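Putative amidohydrolase (Unidentified, PDB 3FEQ) probably acts as a zinc-dependent prolidase of the amidohydrolase superfamily, hydrolysing dipeptides that end in proline. Local coordinates at residues 70-75 / 325-329; 110-116 / 129-134; 194-198 / 230-234; 204-208 / 234-240; 245-249 / 358-362. All blocks are in the same frame, centred on the assembly; numbering follows the deposited sequence.

Contact 1 (70-75 / 325-329); sequences ASNANL and LGEMH
Ala70 meets Leu325, Gly326 and His329. Its carbonyl O accepts a backbone bond from Gly326 N at 3.0 Å, with an N-H...O angle of 157°. The same oxygen lies at the edge of the His329 ring, close to the ring plane, 3.6 Å from CE1. This is a contact and not a second bond. Ala70 CB touches one methyl of Leu325, CD2, at 4.0 Å. Ser71 takes part through its backbone, with the carbonyl O beside the CA of Gly326. Asn72 then brings its CA to 3.8 Å from Gly326 CA, so the two segments pass closely at a glycine. The Asn72 side chain turns back on its own segment. Its OD1 accepts from Asn74 N at 3.3 Å, with the donor above the amide plane; this makes an Asx turn. Ala73 CB touches Met328 CE at 3.7 Å and also the CB of Leu325. Ala73 N gives its hydrogen to a water that in turn donates to Glu327 OE1. Asn74 is the N-cap of helix 75-79, with OD1 accepting from Val77 N. Leu75 closes the row, its CD2 methyl 4.3 Å from Leu325 CD2. The two loops follow the zinc ligands His65 and His67 on one side and Asp323 on the other. They bring together the first and last metal-binding elements of the barrel, as in other amidohydrolases.

Contact 2 (110-116 / 129-134); sequences GADWSLM and IFPSGK
Ile129 and Pro131 pack against Met116, Leu115 and Ala111. Met116 has CG anti to its backbone N (chi1 173°), and this carries the thioether across the proline ring at about a right angle. The sulfur SD lies 3.8 Å from Pro131 CD. Ile129 turns its two branches to different partners. CD1 meets Leu115 CB at 4.0 Å, while CG2 reaches Ala111 CB at 4.2 Å. Further out, Pro131 CB rests on the carbonyl oxygens of Ala111 and Asp112. Polar groups then take over. A water accepts from Ile129 N and donates to Met116 O, joining the two backbones at one end. At the other end Gly110 N donates to Gly133 O at 2.8 Å, with the donor almost in line with the C=O bond. Gly133 N returns a weak bond to Ala111 O at 3.2 Å. Asp112 caps helix 113-120 at its N-terminus. Its OD1 accepts from Leu115 N at 3.2 Å, and OD2 takes the hydroxyl hydrogen of Ser114. Lys134 NZ approaches Gly110 O but is not bonded to it. Ser132 OG is held elsewhere, by Asp107 O and Gln188 NE2. Leu94 of helix 90-99 covers Leu115 and Ile129, strand 102-107 runs beside Ile129 and Phe130, and Ile84 of a neighbouring subunit packs on Asp112 and Leu115.

Contact 3 (194-198 / 230-234); sequences SGGVA and AHAYT. With ZN (zinc ion), chain V.
His231 leaves strand 228-234 and reaches across to Ser194, Gly195 and Gly196. A chi1 of 159° swings the ring away from the backbone N, and it lies between the metal and the loop. CB stands 3.7 Å from the zinc ion. ND1 binds that zinc at 2.3 Å, with CE1 on the same side. CD2, on the other side of the ring, comes within 3.7 Å of Ser194 O. At the tip, NE2 donates to Gly195 O at 3.2 Å and 151°. The oxygen lies close to the imidazole plane, yet NE2 approaches it from above the carbonyl plane. Gly195 O also accepts from Ser194 OG, on an in-plane lone pair, so two bonds grip it. Zinc at ND1 and this carbonyl at NE2 hold the ring's rotation. Ser194 CB packs on Ala232 CA, and Tyr233 N gives OG a weak bond. Gly196 CA lies at the edge of the Tyr233 ring, 3.6 Å from CE2. Tyr233 OH touches Val197 CG2 and bonds to Tyr277 OH. His142 stacks on the His231 ring. The NE2-H...O bond probably makes ND1 more electron-rich. The arrangement is a second-shell hold on a zinc ligand in a binuclear amidohydrolase site, where His251 binds the same ion.

Contact 4 (204-208 / 234-240); sequences IANTQ and TGRAIAR
Thr207 fits between two arginines, Arg236 and Arg240, one turn apart on helix 235-243. Its methyl CG2 lies over one face of the Arg236 guanidinium, 3.7 Å from NE, and the two side chains cross at about a right angle. Its hydroxyl OG1 lies over a face of the Arg240 guanidinium, 3.7 Å above the plane and offset toward the rim. Thr207 CB is 3.6 Å from Arg240 NE. OG1 is set between the backbone N and carbonyl carbon (chi1 65°), and this turns the methyl mainly to Arg236 and the hydroxyl to the face of Arg240. The methyl also reaches Ala237 CB at 4.1 Å, on the same helix. The Gln208 carbonyl O sits near the Arg240 plane, at its edge. The bond it would accept from NH1 is weak and doubtful. At the other end Thr234 CG2 stands 4.1 Å from Ile204 O and from Ala205 O. Thr234 OG1 accepts from Ala237 N at an angle of 169°, a straight N-cap bond. Arg236 is engaged beyond the segments, with NH2 donating to Asn225 OD1 of a neighbouring subunit. This is a strand-to-helix junction of a beta/alpha barrel, capped by threonine and covered by the loop that follows strand 189-192.

Contact 5 (245-249 / 358-362); sequences GVRTI and EIVNM
Arg247 is extended from CG to NE and reaches the C-terminal end of helix 354-359, where it meets two carbonyls, those of Glu358 and Ile359. NH1 donates to Ile359 O at 2.8 Å and 170°, on an in-plane lone pair of that oxygen. NH2 donates to Glu358 O, also at 2.8 Å, with a less straight angle of 140°. A weak second bond runs from NH2 to Ile359 O at 3.4 Å. Both oxygens lie in the guanidinium plane, at its edge. Asn361 OD1 is placed over one face of the group, 3.6 Å from NH2, without a bond. Glu358 O has another donor. Asn361 N reaches it from the opposite face of the carbonyl plane. This is one of the two backbone bonds of the Schellman motif that ends the helix, with Asn361 as its positive-phi C-prime residue. Beside these bonds, Thr248 CG2 touches Ile359 CG2 at 4.3 Å, and its hydroxyl bonds to Glu250 OE2. Tyr227 makes a cation-pi contact with Arg247. Carbonyls at a helix C-terminus carry the negative end of the helix dipole, so a positive guanidinium set against them is probably favoured by charge as well as by its bonds.

Contacts 3 and 4 form one unit, with centres about 7 Å apart and Thr234 in common. Gly195 N and Asn206 O, 2.9 Å apart, probably make a hydrogen bond between them. Contact 5 joins the same sheet through a probable bond of 3.0 Å between Ala230 N and Thr248 O. It also reaches contact 2, where Phe130 packs on Val360 and Met362. Contact 1 meets contact 3 where Leu75 CD1 touches Ala198 CB. Contacts 1 and 5 lie on opposite sides of the chain centre, about 25 Å apart between centres. Contact 3 supplies a zinc ligand, and the Leu325 side chain of contact 1 is about 6 Å from a zinc ion.

Contact 1 (70-75 / 325-329)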
# COMPACT_ATOMS: atom_id res chain seq x y z
N ALA C 70 -13.26 -30.53 -5.56
CA ALA C 70 -12.60 -31.25 -4.47
C ALA C 70 -11.95 -32.54 -4.96
O ALA C 70 -12.47 -33.64 -4.73
CB ALA C 70 -13.58 -31.53 -3.35
N SER C 71 -10.82 -32.41 -5.64
CA SER C 71 -10.17 -33.56 -6.25
C SER C 71 -9.29 -34.34 -5.28
O SER C 71 -8.83 -35.42 -5.62
CB SER C 71 -9.38 -33.15 -7.48
OG SER C 71 -8.25 -32.38 -7.12
N ASN C 72 -9.04 -33.79 -4.09
CA ASN C 72 -8.57 -34.60 -2.97
C ASN C 72 -9.08 -34.23 -1.58
O ASN C 72 -9.41 -33.08 -1.32
CB ASN C 72 -7.04 -34.77 -2.99
CG ASN C 72 -6.33 -33.64 -2.30
OD1 ASN C 72 -6.03 -33.71 -1.10
ND2 ASN C 72 -6.04 -32.60 -3.06
N ALA C 73 -9.11 -35.22 -0.69
CA ALA C 73 -9.85 -35.18 0.58
C ALA C 73 -9.32 -34.16 1.59
O ALA C 73 -10.03 -33.77 2.51
CB ALA C 73 -9.90 -36.57 1.20
N ASN C 74 -8.07 -33.76 1.44
CA ASN C 74 -7.54 -32.65 2.21
C ASN C 74 -7.85 -31.32 1.51
O ASN C 74 -7.22 -30.96 0.50
CB ASN C 74 -6.02 -32.83 2.39
CG ASN C 74 -5.44 -31.92 3.45
OD1 ASN C 74 -5.86 -30.77 3.62
ND2 ASN C 74 -4.43 -32.42 4.14
N LEU C 75 -8.83 -30.58 2.03
CA LEU C 75 -9.26 -29.34 1.39
C LEU C 75 -8.24 -28.22 1.52
O LEU C 75 -8.24 -27.28 0.71
CB LEU C 75 -10.61 -28.87 1.94
CG LEU C 75 -11.84 -29.72 1.63
CD1 LEU C 75 -13.07 -29.14 2.32
CD2 LEU C 75 -12.07 -29.87 0.14
N LEU C 325 -15.53 -36.06 -1.09
CA LEU C 325 -14.25 -35.46 -1.45
C LEU C 325 -13.33 -36.50 -2.06
O LEU C 325 -13.37 -37.66 -1.65
CB LEU C 325 -13.56 -34.84 -0.23
CG LEU C 325 -14.48 -34.06 0.71
CD1 LEU C 325 -13.71 -33.65 1.95
CD2 LEU C 325 -15.15 -32.85 0.03
N GLY C 326 -12.53 -36.08 -3.03
CA GLY C 326 -11.47 -36.91 -3.57
C GLY C 326 -11.98 -38.18 -4.21
O GLY C 326 -13.00 -38.18 -4.90
N GLU C 327 -11.28 -39.28 -3.98
CA GLU C 327 -11.61 -40.53 -4.65
C GLU C 327 -12.88 -41.15 -4.08
O GLU C 327 -13.53 -41.95 -4.75
CB GLU C 327 -10.44 -41.50 -4.58
CG GLU C 327 -9.60 -41.34 -3.34
CD GLU C 327 -8.53 -40.26 -3.49
OE1 GLU C 327 -8.64 -39.22 -2.80
OE2 GLU C 327 -7.59 -40.45 -4.28
N MET C 328 -13.27 -40.70 -2.89
CA MET C 328 -14.56 -41.05 -2.33
C MET C 328 -15.74 -40.50 -3.15
O MET C 328 -16.90 -40.64 -2.76
CB MET C 328 -14.65 -40.57 -0.88
CG MET C 328 -13.73 -41.31 0.07
SD MET C 328 -13.71 -40.52 1.68
CE MET C 328 -12.51 -39.23 1.43
N HIS C 329 -15.44 -39.92 -4.30
CA HIS C 329 -16.48 -39.39 -5.16
C HIS C 329 -17.35 -40.47 -5.75
O HIS C 329 -18.50 -40.23 -6.09
CB HIS C 329 -15.91 -38.49 -6.25
CG HIS C 329 -16.19 -37.05 -6.02
ND1 HIS C 329 -15.19 -36.13 -5.79
CD2 HIS C 329 -17.36 -36.38 -5.86
CE1 HIS C 329 -15.73 -34.94 -5.56
NE2 HIS C 329 -17.05 -35.08 -5.59
O HOH W 1 -7.41 -37.25 -1.10

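Contact 2 (110-116 / 129-134)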
# COMPACT_ATOMS: atom_id res chain seq x y z
N GLY C 110 -16.30 -23.65 -4.76
CA GLY C 110 -15.31 -24.23 -5.65
C GLY C 110 -15.61 -23.83 -7.08
O GLY C 110 -14.87 -23.06 -7.68
N ALA C 111 -16.70 -24.36 -7.62
CA ALA C 111 -16.99 -24.18 -9.04
C ALA C 111 -17.53 -22.80 -9.27
O ALA C 111 -18.32 -22.28 -8.48
CB ALA C 111 -17.97 -25.20 -9.52
N ASP C 112 -17.09 -22.22 -10.38
CA ASP C 112 -17.46 -20.87 -10.78
C ASP C 112 -18.31 -20.87 -12.06
O ASP C 112 -18.68 -21.91 -12.60
CB ASP C 112 -16.20 -20.05 -11.00
CG ASP C 112 -15.28 -20.65 -12.09
OD1 ASP C 112 -15.58 -21.75 -12.60
OD2 ASP C 112 -14.27 -20.00 -12.43
N TRP C 113 -18.56 -19.67 -12.57
CA TRP C 113 -19.36 -19.48 -13.76
C TRP C 113 -18.67 -20.09 -14.97
O TRP C 113 -19.34 -20.66 -15.82
CB TRP C 113 -19.62 -17.98 -13.92
CG TRP C 113 -20.25 -17.55 -15.20
CD1 TRP C 113 -21.57 -17.39 -15.43
CD2 TRP C 113 -19.57 -17.11 -16.38
NE1 TRP C 113 -21.77 -16.91 -16.71
CE2 TRP C 113 -20.56 -16.74 -17.32
CE3 TRP C 113 -18.22 -17.04 -16.76
CZ2 TRP C 113 -20.25 -16.30 -18.60
CZ3 TRP C 113 -17.91 -16.59 -18.04
CH2 TRP C 113 -18.92 -16.22 -18.95
N SER C 114 -17.34 -20.02 -15.02
CA SER C 114 -16.58 -20.62 -16.14
C SER C 114 -16.87 -22.11 -16.33
O SER C 114 -16.98 -22.59 -17.46
CB SER C 114 -15.07 -20.42 -16.01
OG SER C 114 -14.73 -19.54 -14.97
N LEU C 115 -16.95 -22.85 -15.22
CA LEU C 115 -17.19 -24.28 -15.30
C LEU C 115 -18.60 -24.57 -15.78
O LEU C 115 -18.83 -25.45 -16.60
CB LEU C 115 -16.96 -24.94 -13.95
CG LEU C 115 -15.95 -26.08 -13.92
CD1 LEU C 115 -16.15 -26.93 -12.69
CD2 LEU C 115 -16.05 -26.93 -15.15
N MET C 116 -19.54 -23.79 -15.28
CA MET C 116 -20.92 -23.87 -15.71
C MET C 116 -21.01 -23.68 -17.21
O MET C 116 -21.69 -24.45 -17.89
CB MET C 116 -21.71 -22.79 -14.98
CG MET C 116 -23.12 -22.62 -15.44
SD MET C 116 -23.75 -21.20 -14.58
CE MET C 116 -25.47 -21.67 -14.32
N ILE C 129 -24.24 -27.13 -13.86
CA ILE C 129 -23.75 -26.67 -12.57
C ILE C 129 -24.51 -25.42 -12.10
O ILE C 129 -24.74 -24.49 -12.88
CB ILE C 129 -22.23 -26.41 -12.61
CG1 ILE C 129 -21.49 -27.66 -13.11
CG2 ILE C 129 -21.70 -26.08 -11.23
CD1 ILE C 129 -20.04 -27.40 -13.53
N PHE C 130 -24.94 -25.44 -10.84
CA PHE C 130 -25.39 -24.24 -10.16
C PHE C 130 -24.32 -23.77 -9.19
O PHE C 130 -24.34 -24.16 -8.02
CB PHE C 130 -26.71 -24.48 -9.44
CG PHE C 130 -27.86 -24.76 -10.36
CD1 PHE C 130 -28.26 -26.06 -10.61
CD2 PHE C 130 -28.53 -23.73 -10.98
CE1 PHE C 130 -29.30 -26.33 -11.47
CE2 PHE C 130 -29.58 -23.98 -11.84
CZ PHE C 130 -29.97 -25.28 -12.09
N PRO C 131 -23.41 -22.89 -9.66
CA PRO C 131 -22.21 -22.58 -8.90
C PRO C 131 -22.49 -21.63 -7.75
O PRO C 131 -23.35 -20.75 -7.84
CB PRO C 131 -21.32 -21.92 -9.94
CG PRO C 131 -22.26 -21.25 -10.85
CD PRO C 131 -23.50 -22.09 -10.89
N SER C 132 -21.79 -21.85 -6.64
CA SER C 132 -21.84 -20.94 -5.51
C SER C 132 -20.70 -19.91 -5.61
O SER C 132 -20.73 -18.87 -4.93
CB SER C 132 -21.76 -21.73 -4.19
OG SER C 132 -22.96 -22.48 -3.97
N GLY C 133 -19.75 -20.18 -6.50
CA GLY C 133 -18.48 -19.47 -6.50
C GLY C 133 -17.69 -19.99 -5.33
O GLY C 133 -17.31 -21.15 -5.31
N LYS C 134 -17.45 -19.15 -4.33
CA LYS C 134 -16.71 -19.59 -3.17
C LYS C 134 -17.52 -19.43 -1.91
O LYS C 134 -18.20 -18.43 -1.71
CB LYS C 134 -15.40 -18.83 -3.03
CG LYS C 134 -14.70 -18.62 -4.32
CD LYS C 134 -13.20 -18.53 -4.09
CE LYS C 134 -12.50 -19.83 -4.45
NZ LYS C 134 -12.69 -20.21 -5.88
O HOH W 2 -24.28 -25.67 -16.36

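Contact 3 (194-198 / 230-234)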
# COMPACT_ATOMS: atom_id res chain seq x y z
N SER C 194 -21.40 -22.49 11.08
CA SER C 194 -21.12 -23.44 12.15
C SER C 194 -19.71 -24.03 11.96
O SER C 194 -19.15 -23.99 10.85
CB SER C 194 -22.19 -24.55 12.11
OG SER C 194 -21.97 -25.56 13.07
N GLY C 195 -19.16 -24.57 13.04
CA GLY C 195 -18.00 -25.47 12.96
C GLY C 195 -18.29 -26.66 12.07
O GLY C 195 -19.44 -26.91 11.74
N GLY C 196 -17.25 -27.38 11.67
CA GLY C 196 -17.45 -28.51 10.78
C GLY C 196 -16.58 -29.71 11.06
O GLY C 196 -16.24 -29.98 12.21
N VAL C 197 -16.23 -30.44 10.01
CA VAL C 197 -15.44 -31.66 10.14
C VAL C 197 -14.08 -31.53 9.42
O VAL C 197 -13.04 -31.91 9.98
CB VAL C 197 -16.22 -32.88 9.61
CG1 VAL C 197 -15.34 -34.13 9.60
CG2 VAL C 197 -17.49 -33.11 10.45
N ALA C 198 -14.08 -30.94 8.23
CA ALA C 198 -12.92 -30.93 7.33
C ALA C 198 -11.99 -29.72 7.51
O ALA C 198 -11.05 -29.54 6.73
CB ALA C 198 -13.38 -31.04 5.88
N ALA C 230 -26.52 -22.67 3.76
CA ALA C 230 -25.76 -22.45 4.98
C ALA C 230 -25.39 -23.74 5.69
O ALA C 230 -26.23 -24.59 5.96
CB ALA C 230 -26.52 -21.53 5.92
N HIS C 231 -24.11 -23.88 6.00
CA HIS C 231 -23.59 -25.09 6.58
C HIS C 231 -23.75 -24.97 8.09
O HIS C 231 -23.30 -24.00 8.69
CB HIS C 231 -22.13 -25.26 6.17
CG HIS C 231 -21.34 -26.17 7.05
ND1 HIS C 231 -20.90 -27.41 6.64
CD2 HIS C 231 -20.84 -25.99 8.30
CE1 HIS C 231 -20.20 -27.98 7.61
NE2 HIS C 231 -20.16 -27.14 8.63
N ALA C 232 -24.44 -25.94 8.70
CA ALA C 232 -24.74 -25.88 10.13
C ALA C 232 -25.05 -27.26 10.65
O ALA C 232 -25.73 -28.03 9.98
CB ALA C 232 -25.93 -24.93 10.41
N TYR C 233 -24.53 -27.59 11.83
CA TYR C 233 -24.78 -28.89 12.43
C TYR C 233 -25.83 -28.85 13.52
O TYR C 233 -26.86 -29.51 13.39
CB TYR C 233 -23.49 -29.52 12.94
CG TYR C 233 -22.67 -30.15 11.85
CD1 TYR C 233 -23.15 -31.22 11.11
CD2 TYR C 233 -21.41 -29.66 11.54
CE1 TYR C 233 -22.39 -31.78 10.09
CE2 TYR C 233 -20.66 -30.22 10.53
CZ TYR C 233 -21.14 -31.27 9.81
OH TYR C 233 -20.36 -31.82 8.81
N THR C 234 -25.59 -28.07 14.57
CA THR C 234 -26.42 -28.13 15.79
C THR C 234 -27.72 -27.31 15.67
O THR C 234 -27.80 -26.39 14.84
CB THR C 234 -25.64 -27.61 17.00
OG1 THR C 234 -25.41 -26.20 16.86
CG2 THR C 234 -24.31 -28.34 17.13
ZN ZN V . -20.40 -28.01 4.49

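Contact 4 (204-208 / 234-240)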
# COMPACT_ATOMS: atom_id res chain seq x y z
N ILE C 204 -17.15 -28.56 16.10
CA ILE C 204 -18.47 -28.57 15.46
C ILE C 204 -19.59 -27.91 16.29
O ILE C 204 -20.54 -27.36 15.74
CB ILE C 204 -18.84 -30.01 15.00
CG1 ILE C 204 -20.32 -30.29 15.24
CG2 ILE C 204 -17.97 -31.05 15.72
CD1 ILE C 204 -20.69 -31.72 15.10
N ALA C 205 -19.42 -27.89 17.61
CA ALA C 205 -20.44 -27.36 18.51
C ALA C 205 -20.74 -25.86 18.37
O ALA C 205 -21.84 -25.42 18.70
CB ALA C 205 -20.11 -27.70 19.97
N ASN C 206 -19.77 -25.08 17.90
CA ASN C 206 -19.97 -23.63 17.93
C ASN C 206 -20.28 -22.92 16.62
O ASN C 206 -20.06 -23.45 15.54
CB ASN C 206 -18.89 -22.90 18.74
CG ASN C 206 -17.49 -23.20 18.26
OD1 ASN C 206 -16.76 -23.97 18.89
ND2 ASN C 206 -17.09 -22.56 17.16
N THR C 207 -20.82 -21.72 16.75
CA THR C 207 -21.51 -21.03 15.67
C THR C 207 -20.53 -20.09 14.99
O THR C 207 -19.49 -19.77 15.55
CB THR C 207 -22.64 -20.18 16.23
OG1 THR C 207 -22.10 -19.13 17.06
CG2 THR C 207 -23.59 -21.06 17.05
N GLN C 208 -20.86 -19.65 13.79
CA GLN C 208 -19.95 -18.83 13.02
C GLN C 208 -20.70 -17.70 12.35
O GLN C 208 -21.80 -17.90 11.85
CB GLN C 208 -19.21 -19.69 11.98
CG GLN C 208 -18.02 -20.47 12.56
CD GLN C 208 -17.35 -21.39 11.55
OE1 GLN C 208 -17.51 -21.23 10.33
NE2 GLN C 208 -16.61 -22.38 12.04
N THR C 234 -25.59 -28.07 14.57
CA THR C 234 -26.42 -28.13 15.79
C THR C 234 -27.72 -27.31 15.67
O THR C 234 -27.80 -26.39 14.84
CB THR C 234 -25.64 -27.61 17.00
OG1 THR C 234 -25.41 -26.20 16.86
CG2 THR C 234 -24.31 -28.34 17.13
N GLY C 235 -28.70 -27.61 16.52
CA GLY C 235 -29.99 -26.92 16.50
C GLY C 235 -29.84 -25.44 16.77
O GLY C 235 -30.58 -24.61 16.24
N ARG C 236 -28.83 -25.12 17.58
CA ARG C 236 -28.50 -23.75 17.94
C ARG C 236 -28.03 -22.96 16.72
O ARG C 236 -28.57 -21.89 16.42
CB ARG C 236 -27.39 -23.75 18.99
CG ARG C 236 -26.98 -22.36 19.50
CD ARG C 236 -25.89 -22.45 20.57
NE ARG C 236 -24.92 -21.37 20.45
CZ ARG C 236 -23.65 -21.45 20.85
NH1 ARG C 236 -22.83 -20.42 20.71
NH2 ARG C 236 -23.20 -22.56 21.41
N ALA C 237 -27.01 -23.50 16.05
CA ALA C 237 -26.47 -22.92 14.83
C ALA C 237 -27.50 -22.88 13.70
O ALA C 237 -27.51 -21.94 12.90
CB ALA C 237 -25.24 -23.70 14.39
N ILE C 238 -28.36 -23.89 13.64
CA ILE C 238 -29.39 -23.93 12.62
C ILE C 238 -30.45 -22.87 12.85
O ILE C 238 -30.81 -22.13 11.94
CB ILE C 238 -30.07 -25.30 12.56
CG1 ILE C 238 -29.13 -26.32 11.92
CG2 ILE C 238 -31.38 -25.19 11.77
CD1 ILE C 238 -29.51 -27.77 12.14
N ALA C 239 -30.94 -22.80 14.09
CA ALA C 239 -32.07 -21.94 14.38
C ALA C 239 -31.75 -20.52 13.97
O ALA C 239 -32.46 -19.93 13.16
CB ALA C 239 -32.45 -22.02 15.85
N ARG C 240 -30.62 -20.00 14.46
CA ARG C 240 -30.27 -18.61 14.22
C ARG C 240 -30.08 -18.29 12.73
O ARG C 240 -30.53 -17.24 12.25
CB ARG C 240 -29.04 -18.19 15.04
CG ARG C 240 -27.82 -19.05 14.83
CD ARG C 240 -26.73 -18.63 15.77
NE ARG C 240 -25.52 -18.34 15.03
CZ ARG C 240 -24.97 -17.13 14.93
NH1 ARG C 240 -23.86 -16.97 14.22
NH2 ARG C 240 -25.52 -16.09 15.55

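Contact 5 (245-249 / 358-362)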
# COMPACT_ATOMS: atom_id res chain seq x y z
N GLY C 245 -32.79 -15.78 7.95
CA GLY C 245 -33.45 -15.89 6.66
C GLY C 245 -32.75 -16.74 5.61
O GLY C 245 -32.99 -16.56 4.42
N VAL C 246 -31.89 -17.66 6.03
CA VAL C 246 -31.26 -18.57 5.07
C VAL C 246 -32.28 -19.60 4.61
O VAL C 246 -33.14 -20.01 5.38
CB VAL C 246 -30.01 -19.25 5.63
CG1 VAL C 246 -29.14 -18.24 6.34
CG2 VAL C 246 -30.39 -20.40 6.55
N ARG C 247 -32.22 -19.97 3.34
CA ARG C 247 -33.28 -20.76 2.74
C ARG C 247 -33.02 -22.27 2.85
O ARG C 247 -33.94 -23.05 3.08
CB ARG C 247 -33.47 -20.36 1.28
CG ARG C 247 -34.66 -21.02 0.60
CD ARG C 247 -35.02 -20.31 -0.70
NE ARG C 247 -35.86 -21.14 -1.54
CZ ARG C 247 -35.39 -21.97 -2.47
NH1 ARG C 247 -34.08 -22.07 -2.66
NH2 ARG C 247 -36.22 -22.70 -3.19
N THR C 248 -31.77 -22.69 2.66
CA THR C 248 -31.45 -24.10 2.79
C THR C 248 -30.33 -24.31 3.78
O THR C 248 -29.45 -23.47 3.93
CB THR C 248 -31.10 -24.77 1.44
OG1 THR C 248 -29.70 -24.67 1.20
CG2 THR C 248 -31.86 -24.13 0.30
N ILE C 249 -30.39 -25.42 4.49
CA ILE C 249 -29.43 -25.74 5.53
C ILE C 249 -28.73 -26.99 5.09
O ILE C 249 -29.37 -27.93 4.63
CB ILE C 249 -30.14 -26.03 6.85
CG1 ILE C 249 -30.75 -24.75 7.42
CG2 ILE C 249 -29.19 -26.68 7.84
CD1 ILE C 249 -29.73 -23.74 7.94
N GLU C 358 -37.03 -27.73 -6.76
CA GLU C 358 -37.56 -26.63 -5.99
C GLU C 358 -36.46 -25.86 -5.28
O GLU C 358 -36.49 -24.63 -5.20
CB GLU C 358 -38.58 -27.14 -4.96
CG GLU C 358 -39.45 -26.06 -4.34
CD GLU C 358 -40.42 -26.61 -3.30
OE1 GLU C 358 -40.78 -27.81 -3.38
OE2 GLU C 358 -40.84 -25.83 -2.42
N ILE C 359 -35.50 -26.60 -4.72
CA ILE C 359 -34.36 -26.00 -4.05
C ILE C 359 -33.59 -25.08 -5.01
O ILE C 359 -33.37 -23.90 -4.70
CB ILE C 359 -33.44 -27.07 -3.49
CG1 ILE C 359 -34.05 -27.67 -2.22
CG2 ILE C 359 -32.03 -26.53 -3.22
CD1 ILE C 359 -33.27 -28.83 -1.67
N VAL C 360 -33.27 -25.59 -6.21
CA VAL C 360 -32.61 -24.78 -7.21
C VAL C 360 -33.53 -23.84 -7.99
O VAL C 360 -33.10 -23.30 -9.02
CB VAL C 360 -31.72 -25.61 -8.18
CG1 VAL C 360 -30.65 -26.37 -7.41
CG2 VAL C 360 -32.55 -26.56 -9.03
N ASN C 361 -34.75 -23.61 -7.48
CA ASN C 361 -35.77 -22.70 -8.08
C ASN C 361 -36.15 -23.05 -9.51
O ASN C 361 -36.44 -22.15 -10.31
CB ASN C 361 -35.34 -21.23 -8.06
CG ASN C 361 -35.39 -20.63 -6.67
OD1 ASN C 361 -36.45 -20.53 -6.07
ND2 ASN C 361 -34.24 -20.16 -6.19
N MET C 362 -36.11 -24.33 -9.85
CA MET C 362 -36.41 -24.75 -11.21
C MET C 362 -37.66 -25.61 -11.22
O MET C 362 -37.76 -26.57 -11.99
CB MET C 362 -35.23 -25.51 -11.81
CG MET C 362 -34.06 -24.63 -12.24
SD MET C 362 -34.38 -23.63 -13.71
CE MET C 362 -33.02 -24.09 -14.79